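Local coordinates for protein carboxynorspermidine decarboxylase (PDB 3N29) that probably catalyses the pyridoxal-5'-phosphate-dependent decarboxylation of carboxynorspermidine to norspermidine, at residues F138-L141 against A142-H145; D299-S302 against E303-M306; G346-L350 against A351-M355. All coordinates share one frame; numbering follows the deposited sequence.

Contact 1 of 3, residues F138-L141 against A142-H145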
loop_
_atom_site.group_PDB
_atom_site.type_symbol
_atom_site.label_atom_id
_atom_site.label_comp_id
_atom_site.label_asym_id
_atom_site.label_seq_id
_atom_site.Cartn_x
_atom_site.Cartn_y
_atom_site.Cartn_z
ATOM N N PHE A 138 20.806 17.743 -2.180
ATOM C CA PHE A 138 19.659 18.393 -2.835
ATOM C C PHE A 138 19.357 17.848 -4.231
ATOM O O PHE A 138 20.232 17.384 -4.968
ATOM C CB PHE A 138 19.876 19.901 -2.899
ATOM C CG PHE A 138 20.040 20.572 -1.529
ATOM C CD1 PHE A 138 18.952 20.750 -0.686
ATOM C CD2 PHE A 138 21.349 20.967 -1.076
ATOM C CE1 PHE A 138 19.113 21.349 0.554
ATOM C CE2 PHE A 138 21.504 21.539 0.146
ATOM C CZ PHE A 138 20.372 21.756 0.968
ATOM N N ASN A 139 18.085 17.941 -4.594
ATOM C CA ASN A 139 17.588 17.481 -5.881
ATOM C C ASN A 139 17.654 18.530 -7.036
ATOM O O ASN A 139 17.582 18.176 -8.174
ATOM C CB ASN A 139 16.133 16.978 -5.748
ATOM C CG ASN A 139 15.655 16.311 -6.993
ATOM O OD1 ASN A 139 14.762 16.841 -7.701
ATOM N ND2 ASN A 139 16.285 15.181 -7.323
ATOM N N SER A 140 17.794 19.815 -6.718
ATOM C CA SER A 140 17.836 20.857 -7.692
ATOM C C SER A 140 18.665 22.042 -7.119
ATOM O O SER A 140 18.811 22.173 -5.908
ATOM C CB SER A 140 16.404 21.331 -7.960
ATOM O OG SER A 140 15.904 22.070 -6.819
ATOM N N LEU A 141 19.068 22.950 -8.000
ATOM C CA LEU A 141 19.817 24.147 -7.582
ATOM C C LEU A 141 18.962 25.068 -6.721
ATOM O O LEU A 141 19.458 25.637 -5.746
ATOM C CB LEU A 141 20.335 24.897 -8.806
ATOM C CG LEU A 141 21.425 24.154 -9.569
ATOM C CD1 LEU A 141 21.895 25.011 -10.787
ATOM C CD2 LEU A 141 22.591 23.822 -8.627
ATOM N N ALA A 142 17.668 25.199 -7.090
ATOM C CA ALA A 142 16.703 26.018 -6.336
ATOM C C ALA A 142 16.609 25.540 -4.881
ATOM O O ALA A 142 16.693 26.351 -3.950
ATOM C CB ALA A 142 15.329 26.027 -7.003
ATOM N N GLN A 143 16.500 24.234 -4.676
ATOM C CA GLN A 143 16.372 23.701 -3.329
ATOM C C GLN A 143 17.686 23.954 -2.554
ATOM O O GLN A 143 17.657 24.417 -1.413
ATOM C CB GLN A 143 16.030 22.217 -3.381
ATOM C CG GLN A 143 14.581 21.920 -3.688
ATOM C CD GLN A 143 13.846 21.518 -2.457
ATOM O OE1 GLN A 143 12.809 22.076 -2.097
ATOM N NE2 GLN A 143 14.390 20.570 -1.792
ATOM N N PHE A 144 18.815 23.735 -3.217
ATOM C CA PHE A 144 20.114 24.035 -2.628
ATOM C C PHE A 144 20.178 25.537 -2.258
ATOM O O PHE A 144 20.503 25.901 -1.112
ATOM C CB PHE A 144 21.211 23.638 -3.584
ATOM C CG PHE A 144 22.522 24.282 -3.344
ATOM C CD1 PHE A 144 23.084 24.359 -2.057
ATOM C CD2 PHE A 144 23.240 24.797 -4.419
ATOM C CE1 PHE A 144 24.339 25.003 -1.875
ATOM C CE2 PHE A 144 24.482 25.416 -4.249
ATOM C CZ PHE A 144 25.027 25.506 -2.978
ATOM N N HIS A 145 19.851 26.391 -3.188
ATOM C CA HIS A 145 19.984 27.827 -2.903
ATOM C C HIS A 145 19.015 28.249 -1.772
ATOM O O HIS A 145 19.286 29.179 -1.029
ATOM C CB HIS A 145 19.755 28.641 -4.156
ATOM C CG HIS A 145 20.860 28.513 -5.167
ATOM N ND1 HIS A 145 20.670 28.695 -6.519
ATOM C CD2 HIS A 145 22.172 28.245 -5.010
ATOM C CE1 HIS A 145 21.809 28.506 -7.157
ATOM N NE2 HIS A 145 22.741 28.239 -6.259
#
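Phe138 leaves the end of strand 135-138 and lays its ring against the first turn of the following helix, where it meets Phe144. Followed outward from the backbone, its CB is 4.0 Å from Phe144 CB. CG comes closest of the ring atoms, 3.6 Å from Phe144 CA, which stands over one face, offset toward the rim. This is a CH-pi contact, with Phe144 CA 3.7 Å from the centroid of the Phe138 ring. On one side of the ring CD1 reaches Gln143 C and CE1 reaches Gln143 O; on the other CD2 touches Phe144 CB at 3.7 Å and CE2 meets Phe144 CD1. The two side chains cross almost at a right angle, yet their ring planes are inclined by only 36°, an oblique pairing. Leu156 and Leu158 of the adjacent strand touch both side chains.

At the helix start Ser140 provides the N-cap. A first torsion of 71° places OG between the backbone N and the carbonyl carbon, where it accepts Gln143 N at 3.1 Å, a capping bond. The same OG is hydrogen-bonded to Asp287 of the second subunit, so the cap also takes part in the dimer interface. Regular helical bonds follow: Phe144 N to Ser140 O at 3.1 Å and His145 N to Leu141 O at 2.7 Å. The imidazole of His145 presents one face to that same Leu141 oxygen, 3.1 Å above the ring plane. Ser140 N is buried here and has no partner in the model.

Taken together, an N-capped helix rests on an aromatic residue from the end of its preceding strand, an instance of the strand-to-helix passage that is repeated round a beta/alpha barrel.

Contact 2 of 3, residues D299-S302 against E303-M306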
loop_
_atom_site.group_PDB
_atom_site.type_symbol
_atom_site.label_atom_id
_atom_site.label_comp_id
_atom_site.label_asym_id
_atom_site.label_seq_id
_atom_site.Cartn_x
_atom_site.Cartn_y
_atom_site.Cartn_z
ATOM N N ASP A 299 -4.211 -16.490 6.345
ATOM C CA ASP A 299 -4.397 -15.295 7.208
ATOM C C ASP A 299 -3.467 -14.138 6.888
ATOM O O ASP A 299 -3.027 -13.325 7.746
ATOM C CB ASP A 299 -4.377 -15.694 8.711
ATOM C CG ASP A 299 -3.042 -16.311 9.176
ATOM O OD1 ASP A 299 -2.136 -16.433 8.374
ATOM O OD2 ASP A 299 -2.946 -16.678 10.389
ATOM N N THR A 300 -3.138 -14.004 5.615
ATOM C CA THR A 300 -2.302 -12.943 5.167
ATOM C C THR A 300 -2.896 -12.489 3.831
ATOM O O THR A 300 -3.852 -13.085 3.332
ATOM C CB THR A 300 -0.806 -13.329 5.038
ATOM O OG1 THR A 300 -0.029 -12.151 4.922
ATOM C CG2 THR A 300 -0.468 -14.209 3.773
ATOM N N SER A 301 -2.426 -11.364 3.370
ATOM C CA SER A 301 -2.997 -10.732 2.148
ATOM C C SER A 301 -1.889 -10.255 1.249
ATOM O O SER A 301 -0.911 -9.600 1.682
ATOM C CB SER A 301 -3.935 -9.599 2.516
ATOM O OG SER A 301 -3.979 -8.605 1.517
ATOM N N SER A 302 -2.010 -10.577 -0.048
ATOM C CA SER A 302 -1.033 -10.076 -1.012
ATOM C C SER A 302 -1.111 -8.575 -1.042
ATOM O O SER A 302 -0.060 -7.926 -0.910
ATOM C CB SER A 302 -1.293 -10.718 -2.406
ATOM O OG SER A 302 -2.633 -10.410 -2.769
ATOM N N GLU A 303 -2.313 -8.021 -1.112
ATOM C CA GLU A 303 -2.515 -6.565 -1.253
ATOM C C GLU A 303 -1.973 -5.742 -0.050
ATOM O O GLU A 303 -1.321 -4.715 -0.228
ATOM C CB GLU A 303 -3.990 -6.281 -1.372
ATOM C CG GLU A 303 -4.317 -4.762 -1.399
ATOM C CD GLU A 303 -4.596 -4.245 -2.823
ATOM O OE1 GLU A 303 -4.795 -5.110 -3.740
ATOM O OE2 GLU A 303 -4.624 -2.995 -2.985
ATOM N N ALA A 304 -2.195 -6.253 1.167
ATOM C CA ALA A 304 -1.871 -5.492 2.376
ATOM C C ALA A 304 -0.488 -5.817 2.899
ATOM O O ALA A 304 0.158 -4.924 3.520
ATOM C CB ALA A 304 -2.949 -5.773 3.432
ATOM N N HIS A 305 -0.017 -7.064 2.682
ATOM C CA HIS A 305 1.215 -7.583 3.344
ATOM C C HIS A 305 2.386 -7.881 2.408
ATOM O O HIS A 305 3.529 -7.919 2.853
ATOM C CB HIS A 305 0.870 -8.846 4.186
ATOM C CG HIS A 305 -0.198 -8.634 5.226
ATOM N ND1 HIS A 305 -0.922 -9.663 5.755
ATOM C CD2 HIS A 305 -0.717 -7.507 5.766
ATOM C CE1 HIS A 305 -1.830 -9.198 6.605
ATOM N NE2 HIS A 305 -1.715 -7.883 6.640
ATOM N N MET A 306 2.121 -8.071 1.083
ATOM C CA MET A 306 3.174 -8.224 0.107
ATOM C C MET A 306 2.802 -7.317 -1.071
ATOM O O MET A 306 2.647 -7.813 -2.187
ATOM C CB MET A 306 3.359 -9.710 -0.358
ATOM C CG MET A 306 3.826 -10.757 0.785
ATOM S SD MET A 306 3.862 -12.494 0.228
ATOM C CE MET A 306 2.177 -13.001 0.482
#
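Thr300 and His305 run alongside each other in opposite senses, and the imidazole is met by the residues that open the turn. The threonine lies at the ring's edge, with its CB in the ring plane. OG1, swung away from the backbone N by a first torsion of -165°, shares a hydrogen bond of 2.8 Å with His305 ND1; either atom could be the donor. Over one face of the same ring sits Ser301 CB, so consecutive residues meet the imidazole at its edge and over one face. The methyl group of Thr300 extends elsewhere, its CG2 coming within 4.4 Å of Met306 CE beside Leu281 and Met355, which belong to neighbouring strands.

Ser301 and Ser302 divide the remaining work. Ser301 is the N-cap: its OG accepts Ala304 N at 3.0 Å and is also hydrogen-bonded to Asp353. Ser302 sends its hydroxyl to the other oxygen of that carboxylate, and Asp353 thereby grips both serines at the helix start. Backbone bonds complete the turn. Ser301 O takes His305 N at 2.9 Å, while Met306 N reaches Ser302 O at 3.0 Å and, more weakly, Ser301 O at 3.4 Å. Met306 is the first residue to leave helical geometry, which ends a helix of about one turn.

Glu303 is oriented quite differently. Its chain bends and leads away to a salt bridge with Lys382 of the second subunit, a lysine position that lines the norspermidine pocket.

The whole is a Ser N-capped, single-turn helix shortly after strand 294-298, in the C-terminal beta domain of the decarboxylase, with one of its residues turned to the subunit interface.

Contact 3 of 3, residues G346-L350 against A351-M355; sequences GNTCL and AGDVM
Two first torsions bring the Thr348 hydroxyl and the Asp353 carboxylate together across the loop. In Asp353 the value of -163° extends the carboxylate away from its own amide and into the ring of backbone; in Thr348 the value of 70° tucks OG1 between N and the carbonyl carbon, pointing at the acid. The side chains cross at about a right angle. OG1 donates to Asp353 OD2 over 2.7 Å, reaching it on the anti side and 20° out of the carboxylate plane. A second, weak bond of 3.4 Å comes to Asp353 OD2 from Thr348 N, and Ser301 and Ser302 are the acid's further partners.

Thr348 OG1 also accepts, weakly, from Leu350 N, so the hydroxyl is both donor and acceptor. A type I turn from Leu350 to Asp353 then reverses the chain, closed by a long, weak bond of 3.4 Å between Asp353 N and Leu350 O. Gly346 N, before the turn, binds Asp353 O at 2.9 Å, and Met355 SD lies 3.8 Å from Gly346 N.

Cys349, in the same loop, touches a bound pyridoxal-5'-phosphate. Arg180 of the second subunit is hydrogen-bonded to the carbonyls of Gly346 and Leu350 and packs on Asp353. With several donors and a guanidinium gathered about it, the buried carboxylate probably remains ionised, and its bonds are consistent with a fixed course for the loop that carries Cys349.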
loop_
_atom_site.group_PDB
_atom_site.type_symbol
_atom_site.label_atom_id
_atom_site.label_comp_id
_atom_site.label_asym_id
_atom_site.label_seq_id
_atom_site.Cartn_x
_atom_site.Cartn_y
_atom_site.Cartn_z
ATOM N N GLY A 346 -5.717 -14.768 -0.104
ATOM C CA GLY A 346 -5.670 -13.946 1.097
ATOM C C GLY A 346 -6.995 -13.767 1.799
ATOM O O GLY A 346 -8.022 -14.179 1.337
ATOM N N ASN A 347 -6.932 -13.013 2.876
ATOM C CA ASN A 347 -8.042 -12.785 3.814
ATOM C C ASN A 347 -8.744 -11.412 3.701
ATOM O O ASN A 347 -9.668 -11.123 4.494
ATOM C CB ASN A 347 -7.664 -13.062 5.267
ATOM C CG ASN A 347 -6.577 -12.189 5.789
ATOM O OD1 ASN A 347 -5.902 -11.449 5.021
ATOM N ND2 ASN A 347 -6.332 -12.288 7.101
ATOM N N THR A 348 -8.339 -10.589 2.736
ATOM C CA THR A 348 -9.100 -9.407 2.455
ATOM C C THR A 348 -10.334 -9.836 1.701
ATOM O O THR A 348 -10.435 -10.986 1.194
ATOM C CB THR A 348 -8.346 -8.344 1.674
ATOM O OG1 THR A 348 -8.151 -8.795 0.342
ATOM C CG2 THR A 348 -6.997 -8.053 2.368
ATOM N N CYS A 349 -11.312 -8.948 1.679
ATOM C CA CYS A 349 -12.515 -9.182 0.866
ATOM C C CYS A 349 -12.346 -8.938 -0.653
ATOM O O CYS A 349 -13.309 -9.057 -1.364
ATOM C CB CYS A 349 -13.712 -8.396 1.483
ATOM S SG CYS A 349 -14.035 -8.941 3.204
ATOM N N LEU A 350 -11.152 -8.704 -1.188
ATOM C CA LEU A 350 -10.988 -8.393 -2.625
ATOM C C LEU A 350 -10.937 -9.676 -3.406
ATOM O O LEU A 350 -10.303 -10.604 -3.002
ATOM C CB LEU A 350 -9.638 -7.683 -2.924
ATOM C CG LEU A 350 -9.413 -6.348 -2.230
ATOM C CD1 LEU A 350 -7.936 -5.824 -2.496
ATOM C CD2 LEU A 350 -10.469 -5.395 -2.712
ATOM N N ALA A 351 -11.582 -9.713 -4.550
ATOM C CA ALA A 351 -11.513 -10.895 -5.449
ATOM C C ALA A 351 -10.105 -11.276 -5.878
ATOM O O ALA A 351 -9.764 -12.471 -5.973
ATOM C CB ALA A 351 -12.365 -10.598 -6.678
ATOM N N GLY A 352 -9.296 -10.272 -6.149
ATOM C CA GLY A 352 -7.900 -10.441 -6.658
ATOM C C GLY A 352 -6.829 -10.696 -5.624
ATOM O O GLY A 352 -5.622 -10.609 -5.914
ATOM N N ASP A 353 -7.236 -10.960 -4.399
ATOM C CA ASP A 353 -6.229 -11.247 -3.316
ATOM C C ASP A 353 -5.850 -12.701 -3.427
ATOM O O ASP A 353 -6.285 -13.528 -2.643
ATOM C CB ASP A 353 -6.782 -10.922 -1.932
ATOM C CG ASP A 353 -5.675 -10.790 -0.829
ATOM O OD1 ASP A 353 -4.534 -11.178 -1.117
ATOM O OD2 ASP A 353 -5.992 -10.348 0.329
ATOM N N VAL A 354 -4.991 -12.967 -4.418
ATOM C CA VAL A 354 -4.549 -14.291 -4.810
ATOM C C VAL A 354 -2.995 -14.181 -4.927
ATOM O O VAL A 354 -2.461 -13.300 -5.635
ATOM C CB VAL A 354 -5.180 -14.681 -6.179
ATOM C CG1 VAL A 354 -4.521 -15.941 -6.800
ATOM C CG2 VAL A 354 -6.739 -14.782 -6.017
ATOM N N MET A 355 -2.282 -15.121 -4.318
ATOM C CA MET A 355 -0.833 -15.119 -4.439
ATOM C C MET A 355 -0.316 -15.825 -5.709
ATOM O O MET A 355 0.759 -15.470 -6.222
ATOM C CB MET A 355 -0.191 -15.733 -3.217
ATOM C CG MET A 355 -0.342 -14.936 -1.916
ATOM S SD MET A 355 -2.115 -14.827 -1.191
ATOM C CE MET A 355 -1.681 -14.177 0.540
#

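Overall arrangement
Contacts 2 and 3 form one continuous cluster, their centres 8 Å apart, whereas contact 1 lies far off in the barrel, with centres 39 Å from contact 2 and 43 Å from contact 3. The near pair is joined most closely at Ser302 OG and Asp353 OD1, 2.6 Å apart, and also by a probable backbone bond from Asn347 N to Thr300 O, 3.1 Å. All three touch the second subunit. Side-chain distances to ligands run to different bound molecules: Cys349 is about 3 Å from a pyridoxal-5'-phosphate, probably in the other subunit's site, Met306 about 11 Å from a norspermidine, and Phe138 about 12 Å from a pyridoxal-5'-phosphate.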